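Local coordinates for protein telomerase reverse transcriptase (Candida albicans SC5314, PDB 6ZDQ) that probably elongates telomeres as the reverse transcriptase of telomerase, adding short repeats to chromosome ends by copying a template within its RNA component, at residues Thr296-Val304 and Ser471-Trp482; Ile285-Leu293 and Leu357-Tyr367. All blocks are in the same frame, centred on the assembly; numbering follows the deposited sequence.

How the interactions relate
Both contacts lie in the reverse transcriptase part of telomerase, with centres about 19 Å apart, and illustrate how one long helix and the loop leaving it can meet pieces of chain distant in sequence. Helix 263-296 supplies 285-293 to interaction 2; the chain emerging from its end supplies 296-304 to interaction 1. Their partners follow in the order 357-367, then 471-482, so the two pairings interleave along the sequence. The contacts also touch: Tyr300 packs on Leu290 and Leu293, and Leu290 reaches Ser471. Helix 460-477 contributes its last turns to interaction 1 and touches interaction 2 through Ile468, which meets Leu357. Helix 263-296, the loops after it and after helix 347-356, and the end of helix 460-477 thus form adjoining contacts.

Interaction 1 (Thr296-Val304 and Ser471-Trp482); sequences TYESYRASV and SAMVHDCFQFLW
Ser299 lies at the centre of this contact, its CB set over the six-membered ring of Trp482 while its hydroxyl turns to His475. The CH-pi approach is nearly perpendicular: CB stands 3.5 Å from the ring centroid, only 7° off the normal. Meanwhile OG, placed between the backbone N and the carbonyl carbon, is directed at ND1 of His475. The two can hydrogen-bond with either as donor, but the modelled separation is implausibly short and doubtful at this resolution. The imidazole reaches across because its CG lies anti to the backbone N (chi1 175°), bringing the ring up beside two tyrosines. Tyr297 and Tyr300 complete an aromatic cluster with it, but neither pair is a stack: the planes of Tyr297 and His475 are inclined at 42°, with centroids 4.8 Å apart, and Tyr300 meets the imidazole obliquely too. Tyr300 instead offers one face to the backbone O of Ser471, which sits over the ring centre, and its OH comes 3.3 Å from CB of Ala472. Beyond it, the hydroxyls of Ser303 and Ser471 share a hydrogen bond, OG to OG 3.1 Å, in which either may donate; Ser303 OG has a second partner in Arg492. At the other end, CB of Ala302 meets the edge of the indole, 4.0 Å from CZ2, whereas the extended Glu298 side chain crosses obliquely beside CD1. Phe488 meets the same indole edge-to-face. Backbone bonds link Ala302 and Val304 to Arg492. The turn between helices 263-296 and 307-325 thus bridges the C-terminal end of helix 460-477 and strand 489-492, which belongs to the motif C hairpin of the polymerase palm.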
loop_
_atom_site.group_PDB
_atom_site.type_symbol
_atom_site.label_atom_id
_atom_site.label_comp_id
_atom_site.label_asym_id
_atom_site.label_seq_id
_atom_site.Cartn_x
_atom_site.Cartn_y
_atom_site.Cartn_z
ATOM N N THR A 296 -17.722 -20.920 15.195
ATOM C CA THR A 296 -17.905 -22.199 15.874
ATOM C C THR A 296 -16.827 -22.442 16.925
ATOM O O THR A 296 -17.128 -22.606 18.113
ATOM C CB THR A 296 -17.918 -23.334 14.848
ATOM O OG1 THR A 296 -18.977 -23.120 13.906
ATOM C CG2 THR A 296 -18.121 -24.672 15.535
ATOM N N TYR A 297 -15.565 -22.470 16.507
ATOM C CA TYR A 297 -14.461 -22.867 17.370
ATOM C C TYR A 297 -13.749 -21.649 17.942
ATOM O O TYR A 297 -13.493 -20.673 17.231
ATOM C CB TYR A 297 -13.449 -23.726 16.607
ATOM C CG TYR A 297 -14.023 -24.992 16.018
ATOM C CD1 TYR A 297 -14.254 -26.107 16.811
ATOM C CD2 TYR A 297 -14.321 -25.076 14.666
ATOM C CE1 TYR A 297 -14.775 -27.269 16.276
ATOM C CE2 TYR A 297 -14.840 -26.232 14.120
ATOM C CZ TYR A 297 -15.065 -27.326 14.930
ATOM O OH TYR A 297 -15.583 -28.480 14.392
ATOM N N GLU A 298 -13.434 -21.714 19.237
ATOM C CA GLU A 298 -12.585 -20.700 19.848
ATOM C C GLU A 298 -11.155 -20.764 19.324
ATOM O O GLU A 298 -10.436 -19.760 19.390
ATOM C CB GLU A 298 -12.603 -20.856 21.371
ATOM C CG GLU A 298 -11.981 -19.693 22.133
ATOM C CD GLU A 298 -11.995 -19.907 23.634
ATOM O OE1 GLU A 298 -12.392 -21.005 24.074
ATOM O OE2 GLU A 298 -11.611 -18.976 24.374
ATOM N N SER A 299 -10.727 -21.918 18.803
ATOM C CA SER A 299 -9.375 -22.033 18.265
ATOM C C SER A 299 -9.224 -21.241 16.973
ATOM O O SER A 299 -8.186 -20.610 16.743
ATOM C CB SER A 299 -9.021 -23.501 18.037
ATOM O OG SER A 299 -9.889 -24.093 17.086
ATOM N N TYR A 300 -10.246 -21.263 16.116
ATOM C CA TYR A 300 -10.218 -20.437 14.916
ATOM C C TYR A 300 -10.358 -18.958 15.239
ATOM O O TYR A 300 -9.938 -18.117 14.436
ATOM C CB TYR A 300 -11.327 -20.865 13.954
ATOM C CG TYR A 300 -10.922 -21.947 12.977
ATOM C CD1 TYR A 300 -10.860 -23.278 13.366
ATOM C CD2 TYR A 300 -10.614 -21.635 11.659
ATOM C CE1 TYR A 300 -10.494 -24.267 12.471
ATOM C CE2 TYR A 300 -10.247 -22.615 10.760
ATOM C CZ TYR A 300 -10.191 -23.928 11.169
ATOM O OH TYR A 300 -9.828 -24.905 10.272
ATOM N N ARG A 301 -10.928 -18.623 16.396
ATOM C CA ARG A 301 -11.075 -17.234 16.806
ATOM C C ARG A 301 -9.769 -16.631 17.310
ATOM O O ARG A 301 -9.692 -15.409 17.478
ATOM C CB ARG A 301 -12.164 -17.132 17.881
ATOM C CG ARG A 301 -12.798 -15.756 18.023
ATOM C CD ARG A 301 -14.268 -15.846 18.430
ATOM N NE ARG A 301 -14.474 -16.636 19.642
ATOM C CZ ARG A 301 -14.967 -17.870 19.657
ATOM N NH1 ARG A 301 -15.312 -18.463 18.522
ATOM N NH2 ARG A 301 -15.116 -18.512 20.808
ATOM N N ALA A 302 -8.744 -17.455 17.546
ATOM C CA ALA A 302 -7.427 -16.942 17.905
ATOM C C ALA A 302 -6.749 -16.235 16.740
ATOM O O ALA A 302 -5.869 -15.398 16.965
ATOM C CB ALA A 302 -6.536 -18.078 18.408
ATOM N N SER A 303 -7.136 -16.552 15.507
ATOM C CA SER A 303 -6.568 -15.929 14.320
ATOM C C SER A 303 -7.309 -14.630 14.031
ATOM O O SER A 303 -8.530 -14.636 13.835
ATOM C CB SER A 303 -6.657 -16.874 13.122
ATOM O OG SER A 303 -6.030 -18.113 13.404
ATOM N N VAL A 304 -6.575 -13.523 14.003
ATOM C CA VAL A 304 -7.141 -12.213 13.720
ATOM C C VAL A 304 -6.705 -11.770 12.329
ATOM O O VAL A 304 -5.759 -12.306 11.742
ATOM C CB VAL A 304 -6.729 -11.179 14.783
ATOM C CG1 VAL A 304 -7.319 -11.552 16.133
ATOM C CG2 VAL A 304 -5.219 -11.100 14.866
ATOM N N SER A 471 -4.985 -21.087 10.205
ATOM C CA SER A 471 -6.030 -21.148 11.221
ATOM C C SER A 471 -6.454 -22.587 11.487
ATOM O O SER A 471 -6.895 -22.906 12.596
ATOM C CB SER A 471 -7.232 -20.305 10.803
ATOM O OG SER A 471 -8.025 -19.969 11.927
ATOM N N ALA A 472 -6.336 -23.462 10.486
ATOM C CA ALA A 472 -6.544 -24.886 10.724
ATOM C C ALA A 472 -5.375 -25.491 11.491
ATOM O O ALA A 472 -5.568 -26.387 12.320
ATOM C CB ALA A 472 -6.752 -25.615 9.397
ATOM N N MET A 473 -4.156 -25.013 11.224
ATOM C CA MET A 473 -2.977 -25.551 11.896
ATOM C C MET A 473 -3.015 -25.272 13.392
ATOM O O MET A 473 -2.748 -26.161 14.210
ATOM C CB MET A 473 -1.707 -24.964 11.280
ATOM C CG MET A 473 -0.439 -25.340 12.031
ATOM S SD MET A 473 1.018 -24.458 11.449
ATOM C CE MET A 473 0.580 -22.772 11.866
ATOM N N VAL A 474 -3.337 -24.032 13.771
ATOM C CA VAL A 474 -3.409 -23.682 15.186
ATOM C C VAL A 474 -4.511 -24.471 15.880
ATOM O O VAL A 474 -4.413 -24.768 17.078
ATOM C CB VAL A 474 -3.602 -22.159 15.350
ATOM C CG1 VAL A 474 -4.904 -21.707 14.714
ATOM C CG2 VAL A 474 -3.557 -21.767 16.815
ATOM N N HIS A 475 -5.564 -24.834 15.145
ATOM C CA HIS A 475 -6.683 -25.558 15.740
ATOM C C HIS A 475 -6.254 -26.928 16.256
ATOM O O HIS A 475 -6.507 -27.273 17.416
ATOM C CB HIS A 475 -7.813 -25.695 14.717
ATOM C CG HIS A 475 -8.961 -26.533 15.191
ATOM N ND1 HIS A 475 -9.538 -26.373 16.432
ATOM C CD2 HIS A 475 -9.640 -27.536 14.586
ATOM C CE1 HIS A 475 -10.523 -27.242 16.574
ATOM N NE2 HIS A 475 -10.606 -27.960 15.468
ATOM N N ASP A 476 -5.602 -27.726 15.408
ATOM C CA ASP A 476 -5.296 -29.109 15.763
ATOM C C ASP A 476 -3.932 -29.290 16.416
ATOM O O ASP A 476 -3.782 -30.170 17.273
ATOM C CB ASP A 476 -5.392 -30.008 14.524
ATOM C CG ASP A 476 -4.732 -29.401 13.305
ATOM O OD1 ASP A 476 -3.516 -29.118 13.359
ATOM O OD2 ASP A 476 -5.430 -29.214 12.287
ATOM N N CYS A 477 -2.930 -28.494 16.038
ATOM C CA CYS A 477 -1.606 -28.665 16.628
ATOM C C CYS A 477 -1.546 -28.129 18.052
ATOM O O CYS A 477 -0.746 -28.614 18.861
ATOM C CB CYS A 477 -0.546 -27.990 15.760
ATOM S SG CYS A 477 -0.201 -28.852 14.212
ATOM N N PHE A 478 -2.381 -27.145 18.381
ATOM C CA PHE A 478 -2.418 -26.554 19.713
ATOM C C PHE A 478 -3.684 -26.942 20.472
ATOM O O PHE A 478 -4.154 -26.188 21.327
ATOM C CB PHE A 478 -2.292 -25.034 19.625
ATOM C CG PHE A 478 -1.007 -24.568 19.000
ATOM C CD1 PHE A 478 -0.900 -24.427 17.625
ATOM C CD2 PHE A 478 0.094 -24.275 19.786
ATOM C CE1 PHE A 478 0.281 -24.002 17.048
ATOM C CE2 PHE A 478 1.279 -23.849 19.214
ATOM C CZ PHE A 478 1.372 -23.713 17.843
ATOM N N GLN A 479 -4.237 -28.121 20.174
ATOM C CA GLN A 479 -5.494 -28.542 20.787
ATOM C C GLN A 479 -5.396 -28.654 22.303
ATOM O O GLN A 479 -6.420 -28.555 22.987
ATOM C CB GLN A 479 -5.943 -29.879 20.188
ATOM C CG GLN A 479 -7.344 -30.320 20.596
ATOM C CD GLN A 479 -8.423 -29.366 20.118
ATOM O OE1 GLN A 479 -8.272 -28.700 19.093
ATOM N NE2 GLN A 479 -9.521 -29.294 20.863
ATOM N N PHE A 480 -4.190 -28.850 22.843
ATOM C CA PHE A 480 -4.029 -28.872 24.294
ATOM C C PHE A 480 -4.428 -27.542 24.919
ATOM O O PHE A 480 -4.889 -27.509 26.066
ATOM C CB PHE A 480 -2.586 -29.223 24.661
ATOM C CG PHE A 480 -1.583 -28.189 24.232
ATOM C CD1 PHE A 480 -1.040 -28.220 22.959
ATOM C CD2 PHE A 480 -1.182 -27.189 25.103
ATOM C CE1 PHE A 480 -0.118 -27.269 22.561
ATOM C CE2 PHE A 480 -0.264 -26.237 24.710
ATOM C CZ PHE A 480 0.270 -26.278 23.438
ATOM N N LEU A 481 -4.245 -26.437 24.191
ATOM C CA LEU A 481 -4.645 -25.133 24.710
ATOM C C LEU A 481 -6.151 -25.060 24.932
ATOM O O LEU A 481 -6.609 -24.550 25.961
ATOM C CB LEU A 481 -4.194 -24.027 23.756
ATOM C CG LEU A 481 -2.700 -23.716 23.704
ATOM C CD1 LEU A 481 -2.416 -22.662 22.647
ATOM C CD2 LEU A 481 -2.211 -23.256 25.066
ATOM N N TRP A 482 -6.935 -25.565 23.987
ATOM C CA TRP A 482 -8.392 -25.482 24.074
ATOM C C TRP A 482 -8.968 -26.759 24.684
ATOM O O TRP A 482 -9.697 -27.528 24.056
ATOM C CB TRP A 482 -8.986 -25.187 22.702
ATOM C CG TRP A 482 -8.564 -23.848 22.196
ATOM C CD1 TRP A 482 -9.101 -22.639 22.529
ATOM C CD2 TRP A 482 -7.495 -23.574 21.284
ATOM N NE1 TRP A 482 -8.438 -21.629 21.874
ATOM C CE2 TRP A 482 -7.447 -22.178 21.103
ATOM C CE3 TRP A 482 -6.578 -24.374 20.598
ATOM C CZ2 TRP A 482 -6.519 -21.565 20.265
ATOM C CZ3 TRP A 482 -5.658 -23.765 19.768
ATOM C CH2 TRP A 482 -5.636 -22.375 19.607
#

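Interaction 2 (Ile285-Leu293 and Leu357-Tyr367); sequences ILRLKLSKL and LFENQDNKTSY
A helix flank packed against an irregular loop forms this contact, where Lys289 of helix 263-296 threads its side chain between Leu357, Phe358 and Tyr367. Its aliphatic part does much of the touching: CB lies 3.8 Å from CD1 of Leu357, the two side chains sliding past each other in opposite directions. A bend at chi2 (-63°), followed by an extended run, carries CE to 3.6 Å from the backbone O of Leu357 and 3.9 Å from CE1 of Phe358. The lysine and Tyr367 side chains cross at about a right angle, and NZ donates a weak hydrogen bond to OH at 3.4 Å. The Gln361 side chain comes toward the lysine end from the opposite direction.

This loop leaves helix 347-356, which follows the first palm strand 332-337 of the reverse transcriptase fold, and returns to the short strand 367-369; its two ends meet the same helix one turn apart, Leu357 near Lys289 and Tyr367 near Ile285. Ile285 serves both ends with different branches. CG2 sits at the edge of the Phe358 ring, 4.0 Å from CZ, while CD1 packs against CB of Tyr367 at 3.8 Å. Leu286 adds CD2 near the plane of that same phenyl ring, and CD1 of Leu293 lies 3.6 Å from CD2 of Leu357. Phe358 in turn directs its edge at Tyr367, with CZ of the tyrosine lying in the phenyl plane. Ile424 of helix 421-434 touches Ile285, Phe358 and Tyr367, and Lys421 of that helix donates a hydrogen bond to the backbone O of Phe358.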
loop_
_atom_site.group_PDB
_atom_site.type_symbol
_atom_site.label_atom_id
_atom_site.label_comp_id
_atom_site.label_asym_id
_atom_site.label_seq_id
_atom_site.Cartn_x
_atom_site.Cartn_y
_atom_site.Cartn_z
ATOM N N ILE A 285 -16.618 -16.766 -0.893
ATOM C CA ILE A 285 -17.064 -18.046 -0.348
ATOM C C ILE A 285 -16.025 -18.612 0.611
ATOM O O ILE A 285 -16.360 -19.087 1.705
ATOM C CB ILE A 285 -17.380 -19.029 -1.491
ATOM C CG1 ILE A 285 -18.515 -18.481 -2.358
ATOM C CG2 ILE A 285 -17.739 -20.400 -0.939
ATOM C CD1 ILE A 285 -18.807 -19.312 -3.585
ATOM N N LEU A 286 -14.747 -18.571 0.222
ATOM C CA LEU A 286 -13.694 -19.069 1.101
ATOM C C LEU A 286 -13.591 -18.228 2.367
ATOM O O LEU A 286 -13.382 -18.766 3.461
ATOM C CB LEU A 286 -12.360 -19.100 0.358
ATOM C CG LEU A 286 -12.275 -20.081 -0.814
ATOM C CD1 LEU A 286 -10.875 -20.102 -1.406
ATOM C CD2 LEU A 286 -12.696 -21.475 -0.373
ATOM N N ARG A 287 -13.734 -16.906 2.241
ATOM C CA ARG A 287 -13.790 -16.056 3.425
ATOM C C ARG A 287 -15.027 -16.347 4.262
ATOM O O ARG A 287 -14.991 -16.205 5.490
ATOM C CB ARG A 287 -13.758 -14.582 3.018
ATOM C CG ARG A 287 -12.434 -13.886 3.283
ATOM C CD ARG A 287 -12.357 -12.548 2.563
ATOM N NE ARG A 287 -12.043 -12.710 1.145
ATOM C CZ ARG A 287 -10.807 -12.720 0.653
ATOM N NH1 ARG A 287 -9.766 -12.576 1.464
ATOM N NH2 ARG A 287 -10.608 -12.873 -0.650
ATOM N N LEU A 288 -16.125 -16.757 3.622
ATOM C CA LEU A 288 -17.342 -17.063 4.365
ATOM C C LEU A 288 -17.223 -18.392 5.102
ATOM O O LEU A 288 -17.695 -18.523 6.237
ATOM C CB LEU A 288 -18.544 -17.077 3.422
ATOM C CG LEU A 288 -19.909 -17.140 4.103
ATOM C CD1 LEU A 288 -20.109 -15.915 4.984
ATOM C CD2 LEU A 288 -21.016 -17.255 3.069
ATOM N N LYS A 289 -16.600 -19.392 4.472
ATOM C CA LYS A 289 -16.419 -20.682 5.132
ATOM C C LYS A 289 -15.519 -20.552 6.355
ATOM O O LYS A 289 -15.781 -21.167 7.395
ATOM C CB LYS A 289 -15.846 -21.702 4.148
ATOM C CG LYS A 289 -16.861 -22.246 3.158
ATOM C CD LYS A 289 -17.960 -23.014 3.872
ATOM C CE LYS A 289 -18.967 -23.588 2.889
ATOM N NZ LYS A 289 -20.058 -24.328 3.581
ATOM N N LEU A 290 -14.451 -19.759 6.246
ATOM C CA LEU A 290 -13.600 -19.503 7.404
ATOM C C LEU A 290 -14.354 -18.745 8.487
ATOM O O LEU A 290 -14.069 -18.916 9.679
ATOM C CB LEU A 290 -12.352 -18.727 6.974
ATOM C CG LEU A 290 -11.197 -18.608 7.974
ATOM C CD1 LEU A 290 -10.567 -19.966 8.241
ATOM C CD2 LEU A 290 -10.152 -17.618 7.480
ATOM N N SER A 291 -15.315 -17.905 8.094
ATOM C CA SER A 291 -16.120 -17.175 9.071
ATOM C C SER A 291 -16.911 -18.125 9.960
ATOM O O SER A 291 -16.998 -17.921 11.176
ATOM C CB SER A 291 -17.059 -16.206 8.353
ATOM O OG SER A 291 -17.899 -15.538 9.276
ATOM N N LYS A 292 -17.501 -19.169 9.369
ATOM C CA LYS A 292 -18.268 -20.126 10.158
ATOM C C LYS A 292 -17.386 -20.836 11.176
ATOM O O LYS A 292 -17.791 -21.041 12.325
ATOM C CB LYS A 292 -18.949 -21.141 9.238
ATOM C CG LYS A 292 -20.213 -20.631 8.563
ATOM C CD LYS A 292 -21.235 -20.173 9.593
ATOM C CE LYS A 292 -22.631 -20.076 8.995
ATOM N NZ LYS A 292 -23.163 -21.414 8.605
ATOM N N LEU A 293 -16.169 -21.210 10.776
ATOM C CA LEU A 293 -15.251 -21.847 11.713
ATOM C C LEU A 293 -14.826 -20.887 12.817
ATOM O O LEU A 293 -14.588 -21.318 13.952
ATOM C CB LEU A 293 -14.032 -22.387 10.967
ATOM C CG LEU A 293 -14.347 -23.417 9.880
ATOM C CD1 LEU A 293 -13.089 -23.818 9.137
ATOM C CD2 LEU A 293 -15.028 -24.638 10.475
ATOM N N LEU A 357 -13.847 -27.772 4.066
ATOM C CA LEU A 357 -14.869 -26.737 4.143
ATOM C C LEU A 357 -16.152 -27.145 3.437
ATOM O O LEU A 357 -17.220 -26.615 3.759
ATOM C CB LEU A 357 -14.343 -25.431 3.541
ATOM C CG LEU A 357 -13.028 -24.876 4.092
ATOM C CD1 LEU A 357 -12.618 -23.622 3.337
ATOM C CD2 LEU A 357 -13.144 -24.592 5.578
ATOM N N PHE A 358 -16.072 -28.076 2.484
ATOM C CA PHE A 358 -17.225 -28.496 1.699
ATOM C C PHE A 358 -17.571 -29.967 1.898
ATOM O O PHE A 358 -18.438 -30.490 1.187
ATOM C CB PHE A 358 -16.983 -28.212 0.213
ATOM C CG PHE A 358 -16.693 -26.769 -0.088
ATOM C CD1 PHE A 358 -17.725 -25.879 -0.334
ATOM C CD2 PHE A 358 -15.387 -26.303 -0.127
ATOM C CE1 PHE A 358 -17.462 -24.550 -0.612
ATOM C CE2 PHE A 358 -15.117 -24.975 -0.405
ATOM C CZ PHE A 358 -16.155 -24.097 -0.647
ATOM N N GLU A 359 -16.918 -30.652 2.841
ATOM C CA GLU A 359 -17.226 -32.061 3.067
ATOM C C GLU A 359 -18.579 -32.239 3.744
ATOM O O GLU A 359 -19.228 -33.275 3.563
ATOM C CB GLU A 359 -16.121 -32.721 3.895
ATOM C CG GLU A 359 -15.986 -32.184 5.312
ATOM C CD GLU A 359 -14.923 -32.912 6.113
ATOM O OE1 GLU A 359 -14.264 -33.813 5.552
ATOM O OE2 GLU A 359 -14.747 -32.584 7.306
ATOM N N ASN A 360 -19.016 -31.250 4.528
ATOM C CA ASN A 360 -20.319 -31.340 5.178
ATOM C C ASN A 360 -21.452 -31.303 4.157
ATOM O O ASN A 360 -22.465 -31.991 4.320
ATOM C CB ASN A 360 -20.479 -30.211 6.197
ATOM C CG ASN A 360 -19.276 -30.076 7.114
ATOM O OD1 ASN A 360 -18.354 -29.308 6.838
ATOM N ND2 ASN A 360 -19.282 -30.823 8.213
ATOM N N GLN A 361 -21.298 -30.507 3.100
ATOM C CA GLN A 361 -22.329 -30.346 2.087
ATOM C C GLN A 361 -22.142 -31.363 0.961
ATOM O O GLN A 361 -21.176 -32.129 0.929
ATOM C CB GLN A 361 -22.324 -28.915 1.545
ATOM C CG GLN A 361 -22.650 -27.843 2.580
ATOM C CD GLN A 361 -21.455 -27.461 3.437
ATOM O OE1 GLN A 361 -20.305 -27.619 3.027
ATOM N NE2 GLN A 361 -21.724 -26.959 4.636
ATOM N N ASP A 362 -23.086 -31.373 0.023
ATOM C CA ASP A 362 -23.053 -32.305 -1.094
ATOM C C ASP A 362 -22.076 -31.824 -2.166
ATOM O O ASP A 362 -21.438 -30.775 -2.046
ATOM C CB ASP A 362 -24.455 -32.491 -1.669
ATOM C CG ASP A 362 -25.366 -33.267 -0.742
ATOM O OD1 ASP A 362 -24.887 -34.228 -0.103
ATOM O OD2 ASP A 362 -26.562 -32.918 -0.650
ATOM N N ASN A 363 -21.957 -32.616 -3.235
ATOM C CA ASN A 363 -21.006 -32.296 -4.294
ATOM C C ASN A 363 -21.464 -31.112 -5.137
ATOM O O ASN A 363 -20.627 -30.367 -5.659
ATOM C CB ASN A 363 -20.775 -33.522 -5.177
ATOM C CG ASN A 363 -20.086 -34.649 -4.435
ATOM O OD1 ASN A 363 -19.251 -34.412 -3.560
ATOM N ND2 ASN A 363 -20.434 -35.883 -4.777
ATOM N N LYS A 364 -22.772 -30.923 -5.291
ATOM C CA LYS A 364 -23.324 -29.800 -6.046
ATOM C C LYS A 364 -24.210 -28.990 -5.100
ATOM O O LYS A 364 -25.398 -29.275 -4.930
ATOM C CB LYS A 364 -24.090 -30.282 -7.291
ATOM C CG LYS A 364 -25.077 -31.414 -7.046
ATOM C CD LYS A 364 -25.886 -31.709 -8.298
ATOM C CE LYS A 364 -27.109 -32.554 -7.980
ATOM N NZ LYS A 364 -28.054 -31.843 -7.073
ATOM N N THR A 365 -23.619 -27.969 -4.479
ATOM C CA THR A 365 -24.336 -27.119 -3.538
ATOM C C THR A 365 -24.812 -25.813 -4.158
ATOM O O THR A 365 -25.813 -25.253 -3.698
ATOM C CB THR A 365 -23.451 -26.810 -2.324
ATOM O OG1 THR A 365 -22.723 -27.987 -1.952
ATOM C CG2 THR A 365 -24.302 -26.363 -1.142
ATOM N N SER A 366 -24.125 -25.325 -5.193
ATOM C CA SER A 366 -24.529 -24.132 -5.940
ATOM C C SER A 366 -24.634 -22.904 -5.030
ATOM O O SER A 366 -25.706 -22.330 -4.835
ATOM C CB SER A 366 -25.843 -24.378 -6.691
ATOM O OG SER A 366 -26.235 -23.230 -7.421
ATOM N N TYR A 367 -23.493 -22.517 -4.464
ATOM C CA TYR A 367 -23.440 -21.309 -3.650
ATOM C C TYR A 367 -23.733 -20.079 -4.502
ATOM O O TYR A 367 -23.300 -19.982 -5.654
ATOM C CB TYR A 367 -22.067 -21.178 -2.984
ATOM C CG TYR A 367 -21.713 -22.326 -2.064
ATOM C CD1 TYR A 367 -21.083 -23.463 -2.550
ATOM C CD2 TYR A 367 -22.010 -22.272 -0.708
ATOM C CE1 TYR A 367 -20.760 -24.516 -1.712
ATOM C CE2 TYR A 367 -21.691 -23.320 0.137
ATOM C CZ TYR A 367 -21.067 -24.439 -0.370
ATOM O OH TYR A 367 -20.748 -25.485 0.468
#